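Local coordinates for protein 11R-lipoxygenase (Gersemia fruticosa, PDB 3VF1) that probably adds molecular oxygen to polyunsaturated fatty acids at a non-heme iron centre, as a calcium-dependent lipoxygenase, at residues G81-I86 / N117-P122; D170-Q175 / G435-I440; Q260-S265 / R488-K493. All blocks are in the same frame, centred on the assembly; numbering follows the deposited sequence.

Interaction 1: G81-I86 / N117-P122; sequences GEIAMI and NKYIFP
Ile86 lays its CG2 methyl over the face of the Phe121 ring, 3.6 Å from the centroid and only 14° off the ring normal, a CH-pi contact. The torsion explains the choice of branch: with CG1 lodged between backbone N and carbonyl carbon (chi1 70°), the other branch, CG2, drops onto the ring. Ile83 brings CB to the edge of the Phe121 ring, and its CG2 lies 3.5 Å from Phe121 CZ; the same CB sits 4.0 Å from Tyr119 CD2, over a face of the tyrosine. One branched residue thus fills the notch between two aromatics. These strands belong to the two facing sheets of the PLAT beta sandwich, and their short axes pass 8.3 Å apart at -37°, so the gap is filled by side chains, the two rings reaching as far as the backbone of 83-85. At the sandwich margin, Tyr119 OH reaches Glu82 CG at 3.3 Å, a phenol suiting a place where the core gives way to polar groups; Glu82 OE1 turns to a salt bridge with Lys47. Ala84 and Met85 both face Thr45 in a classic beta bulge, which lets Ile83 and Ile86, three residues apart, point into the same core. Both isoleucines also touch Leu44 in their own sheet and Ile106 in the facing one, and Met85 packs outward against helix 148-164.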
# COMPACT_ATOMS: atom_id res chain seq x y z
N GLY A 81 -6.36 -10.44 42.46
CA GLY A 81 -5.20 -11.27 42.22
C GLY A 81 -4.40 -10.76 41.04
O GLY A 81 -3.87 -9.65 41.09
N GLU A 82 -4.29 -11.56 39.99
CA GLU A 82 -3.65 -11.12 38.75
C GLU A 82 -4.69 -10.55 37.80
O GLU A 82 -5.68 -11.20 37.49
CB GLU A 82 -2.92 -12.28 38.07
CG GLU A 82 -1.67 -12.74 38.80
CD GLU A 82 -0.67 -13.40 37.87
OE1 GLU A 82 -1.09 -14.20 37.00
OE2 GLU A 82 0.54 -13.12 38.00
N ILE A 83 -4.45 -9.32 37.35
CA ILE A 83 -5.40 -8.64 36.47
C ILE A 83 -5.23 -9.14 35.04
O ILE A 83 -4.16 -8.99 34.44
CB ILE A 83 -5.21 -7.11 36.49
CG1 ILE A 83 -5.05 -6.61 37.93
CG2 ILE A 83 -6.40 -6.44 35.82
CD1 ILE A 83 -4.72 -5.14 38.03
N ALA A 84 -6.28 -9.75 34.50
CA ALA A 84 -6.24 -10.30 33.15
C ALA A 84 -6.72 -9.28 32.13
O ALA A 84 -6.26 -9.28 30.99
CB ALA A 84 -7.08 -11.56 33.08
N MET A 85 -7.63 -8.41 32.55
CA MET A 85 -8.18 -7.40 31.65
C MET A 85 -8.83 -6.26 32.44
O MET A 85 -9.06 -6.38 33.64
CB MET A 85 -9.22 -8.04 30.73
CG MET A 85 -10.47 -8.52 31.44
SD MET A 85 -11.58 -9.45 30.36
CE MET A 85 -10.60 -10.92 30.07
N ILE A 86 -9.11 -5.17 31.74
CA ILE A 86 -9.78 -4.02 32.34
C ILE A 86 -10.94 -3.60 31.45
O ILE A 86 -10.94 -3.88 30.26
CB ILE A 86 -8.82 -2.82 32.50
CG1 ILE A 86 -8.46 -2.24 31.13
CG2 ILE A 86 -7.57 -3.24 33.26
CD1 ILE A 86 -7.52 -1.05 31.19
N ASN A 117 3.70 -5.68 41.55
CA ASN A 117 3.62 -6.16 40.17
C ASN A 117 2.85 -5.21 39.27
O ASN A 117 1.76 -4.75 39.62
CB ASN A 117 2.97 -7.54 40.13
CG ASN A 117 3.82 -8.61 40.78
OD1 ASN A 117 5.04 -8.50 40.83
ND2 ASN A 117 3.17 -9.65 41.29
N LYS A 118 3.42 -4.92 38.10
CA LYS A 118 2.78 -4.03 37.13
C LYS A 118 2.08 -4.83 36.03
O LYS A 118 2.62 -5.80 35.51
CB LYS A 118 3.82 -3.10 36.50
CG LYS A 118 4.45 -2.13 37.49
CD LYS A 118 5.51 -1.28 36.81
CE LYS A 118 6.15 -0.30 37.79
NZ LYS A 118 7.23 0.50 37.16
N TYR A 119 0.87 -4.40 35.69
CA TYR A 119 0.11 -5.04 34.62
C TYR A 119 -0.14 -4.03 33.50
O TYR A 119 -0.97 -3.13 33.63
CB TYR A 119 -1.22 -5.57 35.16
CG TYR A 119 -1.05 -6.67 36.19
CD1 TYR A 119 -0.58 -6.38 37.46
CD2 TYR A 119 -1.36 -7.99 35.89
CE1 TYR A 119 -0.42 -7.38 38.41
CE2 TYR A 119 -1.20 -8.99 36.82
CZ TYR A 119 -0.73 -8.68 38.08
OH TYR A 119 -0.57 -9.67 39.02
N ILE A 120 0.58 -4.19 32.40
CA ILE A 120 0.48 -3.27 31.27
C ILE A 120 -0.68 -3.66 30.36
O ILE A 120 -0.86 -4.84 30.04
CB ILE A 120 1.77 -3.25 30.43
CG1 ILE A 120 3.01 -3.15 31.33
CG2 ILE A 120 1.75 -2.09 29.44
CD1 ILE A 120 3.11 -1.86 32.10
N PHE A 121 -1.46 -2.67 29.95
CA PHE A 121 -2.61 -2.92 29.08
C PHE A 121 -2.51 -2.07 27.81
O PHE A 121 -3.00 -0.94 27.77
CB PHE A 121 -3.91 -2.62 29.82
CG PHE A 121 -4.13 -3.49 31.02
CD1 PHE A 121 -3.60 -3.15 32.25
CD2 PHE A 121 -4.87 -4.66 30.91
CE1 PHE A 121 -3.80 -3.95 33.35
CE2 PHE A 121 -5.07 -5.46 32.02
CZ PHE A 121 -4.53 -5.11 33.23
N PRO A 122 -1.87 -2.62 26.76
CA PRO A 122 -1.73 -1.91 25.48
C PRO A 122 -3.10 -1.67 24.85
O PRO A 122 -3.82 -2.62 24.58
CB PRO A 122 -0.91 -2.89 24.63
CG PRO A 122 -0.29 -3.85 25.60
CD PRO A 122 -1.27 -3.96 26.71

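Interaction 2: D170-Q175 / G435-I440; sequences DPRYVQ and GRNDLI
Tyr173 and Arg436 stand with their CA atoms 8.4 Å apart where an irregular loop, folded at Asp170 into an Asx turn, passes the last turn of helix 428-438. The phenol spans that gap: Tyr173 OH donates to Arg436 O at 2.7 Å, tilted 25° from the carbonyl plane. Its ring is sandwiched, with the aliphatic part of Arg436 on one face (CG 3.9 Å from the centroid) and Arg172 CB on the other, while Ile440 CG2 meets the ring edge at CE1. A phenylalanine in place of Tyr173 would keep much of this packing but would probably leave the buried Arg436 carbonyl without its hydroxyl mate. Arg172 adds a second polar tie, its NH2 giving Asn437 OD1 a 3.0 Å bond, in the guanidinium plane and almost in line with the amide C=O. The bend at chi3 (-60°) brings this guanidinium back beside Asp170, whose OD2 takes NH2 at 3.1 Å through its syn lone pair; the salt bridge fixes the planar group and leaves it aimed at Asn437. Arg436, its methylenes spent on the tyrosine, sends its own guanidinium to Glu401 of helix 369-410. Ile440 packs on Val458 and Met461 of helix 456-465, its side chain about 7 Å from that of the iron ligand His397, and Gln175 O of the loop is bonded to Gln462 of the same helix.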
# COMPACT_ATOMS: atom_id res chain seq x y z
N ASP A 170 -21.76 -2.04 -1.85
CA ASP A 170 -21.83 -0.93 -2.79
C ASP A 170 -21.80 -1.47 -4.22
O ASP A 170 -20.78 -1.99 -4.67
CB ASP A 170 -20.64 0.02 -2.57
CG ASP A 170 -20.70 1.24 -3.46
OD1 ASP A 170 -21.43 1.22 -4.47
OD2 ASP A 170 -19.99 2.23 -3.16
N PRO A 171 -22.91 -1.33 -4.95
CA PRO A 171 -23.03 -1.93 -6.29
C PRO A 171 -21.91 -1.53 -7.24
O PRO A 171 -21.58 -2.29 -8.16
CB PRO A 171 -24.38 -1.40 -6.80
CG PRO A 171 -24.69 -0.22 -5.95
CD PRO A 171 -24.09 -0.51 -4.62
N ARG A 172 -21.32 -0.35 -7.04
CA ARG A 172 -20.24 0.11 -7.89
C ARG A 172 -19.04 -0.83 -7.87
O ARG A 172 -18.29 -0.91 -8.84
CB ARG A 172 -19.78 1.51 -7.47
CG ARG A 172 -20.80 2.61 -7.73
CD ARG A 172 -20.24 3.98 -7.35
NE ARG A 172 -19.89 4.05 -5.93
CZ ARG A 172 -19.30 5.08 -5.35
NH1 ARG A 172 -18.98 6.16 -6.05
NH2 ARG A 172 -19.03 5.05 -4.05
N TYR A 173 -18.87 -1.56 -6.76
CA TYR A 173 -17.64 -2.32 -6.54
C TYR A 173 -17.84 -3.78 -6.14
O TYR A 173 -16.91 -4.41 -5.65
CB TYR A 173 -16.80 -1.62 -5.47
CG TYR A 173 -16.54 -0.16 -5.78
CD1 TYR A 173 -15.70 0.20 -6.83
CD2 TYR A 173 -17.13 0.85 -5.02
CE1 TYR A 173 -15.45 1.53 -7.11
CE2 TYR A 173 -16.88 2.18 -5.31
CZ TYR A 173 -16.05 2.51 -6.35
OH TYR A 173 -15.81 3.84 -6.64
N VAL A 174 -19.04 -4.32 -6.34
CA VAL A 174 -19.31 -5.71 -5.95
C VAL A 174 -18.86 -6.73 -6.99
O VAL A 174 -18.75 -7.91 -6.69
CB VAL A 174 -20.80 -5.96 -5.63
CG1 VAL A 174 -21.22 -5.23 -4.37
CG2 VAL A 174 -21.69 -5.57 -6.82
N GLN A 175 -18.60 -6.27 -8.21
CA GLN A 175 -18.32 -7.19 -9.32
C GLN A 175 -16.84 -7.21 -9.71
O GLN A 175 -16.24 -6.17 -9.98
CB GLN A 175 -19.18 -6.82 -10.53
CG GLN A 175 -19.74 -8.02 -11.27
CD GLN A 175 -20.96 -7.67 -12.11
OE1 GLN A 175 -21.58 -6.62 -11.92
NE2 GLN A 175 -21.32 -8.56 -13.03
N GLY A 435 -11.03 6.59 -1.35
CA GLY A 435 -10.70 6.25 -2.72
C GLY A 435 -11.93 5.87 -3.53
O GLY A 435 -12.07 6.25 -4.69
N ARG A 436 -12.83 5.11 -2.91
CA ARG A 436 -14.04 4.67 -3.58
C ARG A 436 -14.96 5.84 -3.95
O ARG A 436 -15.90 5.68 -4.73
CB ARG A 436 -14.80 3.66 -2.72
CG ARG A 436 -14.33 2.23 -2.90
CD ARG A 436 -15.18 1.25 -2.10
NE ARG A 436 -14.85 1.26 -0.68
CZ ARG A 436 -13.86 0.56 -0.13
NH1 ARG A 436 -13.09 -0.22 -0.88
NH2 ARG A 436 -13.64 0.64 1.17
N ASN A 437 -14.69 7.02 -3.39
CA ASN A 437 -15.49 8.20 -3.68
C ASN A 437 -14.75 9.27 -4.47
O ASN A 437 -15.35 9.96 -5.30
CB ASN A 437 -16.02 8.81 -2.38
CG ASN A 437 -16.96 7.87 -1.63
OD1 ASN A 437 -17.65 7.05 -2.23
ND2 ASN A 437 -16.98 7.99 -0.31
N ASP A 438 -13.45 9.42 -4.23
CA ASP A 438 -12.70 10.55 -4.77
C ASP A 438 -11.54 10.18 -5.70
O ASP A 438 -10.90 11.06 -6.28
CB ASP A 438 -12.17 11.41 -3.61
CG ASP A 438 -13.28 12.10 -2.84
OD1 ASP A 438 -14.45 11.65 -2.93
OD2 ASP A 438 -12.99 13.09 -2.14
N LEU A 439 -11.26 8.89 -5.84
CA LEU A 439 -10.16 8.45 -6.70
C LEU A 439 -10.65 7.60 -7.86
O LEU A 439 -10.41 7.92 -9.03
CB LEU A 439 -9.14 7.65 -5.89
CG LEU A 439 -8.26 8.41 -4.90
CD1 LEU A 439 -7.40 7.44 -4.11
CD2 LEU A 439 -7.39 9.43 -5.61
N ILE A 440 -11.34 6.52 -7.53
CA ILE A 440 -11.69 5.50 -8.51
C ILE A 440 -12.90 5.86 -9.38
O ILE A 440 -12.87 5.64 -10.59
CB ILE A 440 -11.97 4.16 -7.80
CG1 ILE A 440 -10.76 3.75 -6.96
CG2 ILE A 440 -12.31 3.08 -8.82
CD1 ILE A 440 -10.98 2.52 -6.12

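Interaction 3: Q260-S265 / R488-K493; sequences QFLNGS and RKFYYK. With FRU (beta-D-fructofuranose), chain C.
Asn263 OD1 takes two backbone N-H groups, that of Tyr491 at 2.9 Å and that of Tyr492 at 3.3 Å, both bonds weak, the first because its angle is only 125°. The other end of the same amide binds more squarely: Asn263 ND2 donates to Lys489 O at 3.1 Å, nearly straight (172°) and close to the amide plane. Asparagine suits the place because one flat group offers both an acceptor and a donor. The amide lies almost parallel to the Tyr491 ring, with Asn263 ND2 3.4 Å from Tyr491 CD2. Next to it, Leu262 sets CD2 over the centre of the Phe490 ring, 3.8 Å from the centroid, and Lys493 CB covers the opposite face. Phe490 can be reached there because its CG lies opposite the backbone N (chi1 -169°), which swings the ring toward Leu262, with Leu262 O 3.0 Å from Phe490 CE1. Beyond the contact, Tyr492 OH bonds to Gln574. Lys493 runs the other way, bent at chi2 and chi3, and its NZ donates to O5 of the fructose at 3.2 Å and also to Leu487 O. Phe490 occupies the N-cap position of helix 491-514 but has no polar side chain to offer, so Asn263, at the end of helix 254-263 and far away in sequence, supplies the acceptor for the first N-H groups, beside a glycan pocket that Arg488, Lys493 and Asp494 help to line.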
# COMPACT_ATOMS: atom_id res chain seq x y z
N GLN A 260 13.50 2.78 -16.31
CA GLN A 260 12.25 3.20 -15.68
C GLN A 260 11.27 2.05 -15.54
O GLN A 260 10.32 2.12 -14.76
CB GLN A 260 11.61 4.35 -16.47
CG GLN A 260 12.36 5.66 -16.38
CD GLN A 260 12.62 6.09 -14.96
OE1 GLN A 260 11.77 6.73 -14.33
NE2 GLN A 260 13.79 5.75 -14.43
N PHE A 261 11.48 0.98 -16.30
CA PHE A 261 10.63 -0.20 -16.22
C PHE A 261 11.14 -1.15 -15.14
O PHE A 261 10.48 -2.14 -14.82
CB PHE A 261 10.57 -0.91 -17.57
CG PHE A 261 9.81 -0.15 -18.62
CD1 PHE A 261 10.42 0.87 -19.33
CD2 PHE A 261 8.49 -0.46 -18.89
CE1 PHE A 261 9.72 1.58 -20.29
CE2 PHE A 261 7.79 0.24 -19.86
CZ PHE A 261 8.40 1.26 -20.56
N LEU A 262 12.30 -0.84 -14.58
CA LEU A 262 12.88 -1.64 -13.51
C LEU A 262 12.89 -0.87 -12.19
O LEU A 262 12.56 -1.42 -11.14
CB LEU A 262 14.32 -2.02 -13.85
CG LEU A 262 14.55 -2.88 -15.10
CD1 LEU A 262 16.03 -3.12 -15.29
CD2 LEU A 262 13.79 -4.19 -15.00
N ASN A 263 13.26 0.40 -12.25
CA ASN A 263 13.50 1.19 -11.04
C ASN A 263 12.65 2.45 -10.99
O ASN A 263 12.99 3.41 -10.31
CB ASN A 263 14.98 1.56 -10.95
CG ASN A 263 15.89 0.34 -11.03
OD1 ASN A 263 15.61 -0.69 -10.42
ND2 ASN A 263 16.97 0.46 -11.79
N GLY A 264 11.53 2.43 -11.71
CA GLY A 264 10.58 3.52 -11.65
C GLY A 264 9.54 3.26 -10.57
O GLY A 264 9.89 3.00 -9.42
N SER A 265 8.27 3.31 -10.95
CA SER A 265 7.19 3.06 -10.01
C SER A 265 6.40 1.80 -10.36
O SER A 265 5.45 1.44 -9.65
CB SER A 265 6.24 4.26 -9.96
OG SER A 265 6.92 5.41 -9.48
N ARG A 488 21.41 -7.36 -12.92
CA ARG A 488 22.34 -6.69 -12.00
C ARG A 488 21.88 -5.30 -11.58
O ARG A 488 22.09 -4.90 -10.44
CB ARG A 488 23.73 -6.60 -12.64
CG ARG A 488 24.39 -7.94 -12.89
CD ARG A 488 24.99 -8.52 -11.62
NE ARG A 488 25.73 -9.75 -11.88
CZ ARG A 488 26.37 -10.46 -10.95
NH1 ARG A 488 26.36 -10.07 -9.69
NH2 ARG A 488 27.01 -11.57 -11.29
N LYS A 489 21.27 -4.56 -12.50
CA LYS A 489 20.89 -3.17 -12.23
C LYS A 489 19.38 -3.02 -12.05
O LYS A 489 18.80 -1.99 -12.37
CB LYS A 489 21.41 -2.25 -13.34
CG LYS A 489 22.91 -2.37 -13.56
CD LYS A 489 23.43 -1.44 -14.63
CE LYS A 489 23.71 -0.05 -14.08
NZ LYS A 489 24.42 0.81 -15.07
N PHE A 490 18.76 -4.08 -11.53
CA PHE A 490 17.35 -4.08 -11.18
C PHE A 490 17.27 -3.85 -9.67
O PHE A 490 17.11 -4.79 -8.89
CB PHE A 490 16.73 -5.42 -11.56
CG PHE A 490 15.22 -5.45 -11.49
CD1 PHE A 490 14.49 -4.34 -11.10
CD2 PHE A 490 14.54 -6.60 -11.84
CE1 PHE A 490 13.11 -4.40 -11.05
CE2 PHE A 490 13.17 -6.66 -11.78
CZ PHE A 490 12.45 -5.56 -11.39
N TYR A 491 17.40 -2.59 -9.26
CA TYR A 491 17.58 -2.25 -7.85
C TYR A 491 16.35 -2.55 -7.00
O TYR A 491 16.48 -2.93 -5.84
CB TYR A 491 17.98 -0.78 -7.73
CG TYR A 491 19.23 -0.44 -8.50
CD1 TYR A 491 20.33 -1.29 -8.47
CD2 TYR A 491 19.31 0.71 -9.27
CE1 TYR A 491 21.48 -1.00 -9.18
CE2 TYR A 491 20.45 1.01 -9.99
CZ TYR A 491 21.53 0.15 -9.93
OH TYR A 491 22.68 0.44 -10.64
N TYR A 492 15.16 -2.36 -7.56
CA TYR A 492 13.94 -2.73 -6.86
C TYR A 492 13.98 -4.20 -6.46
O TYR A 492 13.60 -4.57 -5.36
CB TYR A 492 12.70 -2.48 -7.72
CG TYR A 492 11.51 -3.31 -7.28
CD1 TYR A 492 11.31 -4.58 -7.80
CD2 TYR A 492 10.62 -2.83 -6.33
CE1 TYR A 492 10.23 -5.35 -7.40
CE2 TYR A 492 9.54 -3.59 -5.93
CZ TYR A 492 9.35 -4.85 -6.46
OH TYR A 492 8.28 -5.61 -6.06
N LYS A 493 14.42 -5.04 -7.39
CA LYS A 493 14.44 -6.48 -7.17
C LYS A 493 15.40 -6.86 -6.05
O LYS A 493 15.07 -7.67 -5.18
CB LYS A 493 14.83 -7.21 -8.46
CG LYS A 493 15.13 -8.69 -8.28
CD LYS A 493 16.61 -8.96 -8.11
CE LYS A 493 17.40 -8.61 -9.37
NZ LYS A 493 18.84 -8.93 -9.25
C1 FRU C . 18.87 -11.26 -5.38
C2 FRU C . 20.11 -11.75 -6.11
C3 FRU C . 21.37 -11.52 -5.28
C4 FRU C . 22.40 -11.08 -6.29
C5 FRU C . 21.57 -10.46 -7.41
C6 FRU C . 22.21 -10.75 -8.76
O1 FRU C . 18.99 -9.89 -5.09
O2 FRU C . 20.01 -13.13 -6.36
O3 FRU C . 21.78 -12.69 -4.61
O4 FRU C . 23.32 -10.16 -5.76
O5 FRU C . 20.27 -11.02 -7.32
O6 FRU C . 22.09 -9.63 -9.62

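How the interactions relate
From the N terminus, interaction 1 comes first and closes a short loop, 30 residues without helix, wholly inside the PLAT sandwich, where it joins the two sheets. The chain then leaves by helix 148-164 and enters the larger helical part. There 170-175 waits 259 residues for 435-440, and before that loop is shut 260-265 has already been laid down; its partner 488-493 follows later, closing a loop of 222 residues, so interactions 2 and 3 cross. Interaction 2 ties the loop after helix 148-164 to the end of helix 428-438, and interaction 3 ties helix 254-263 to the start of helix 491-514. Their centres are 31 Å apart, against 43 and 49 Å from interaction 1.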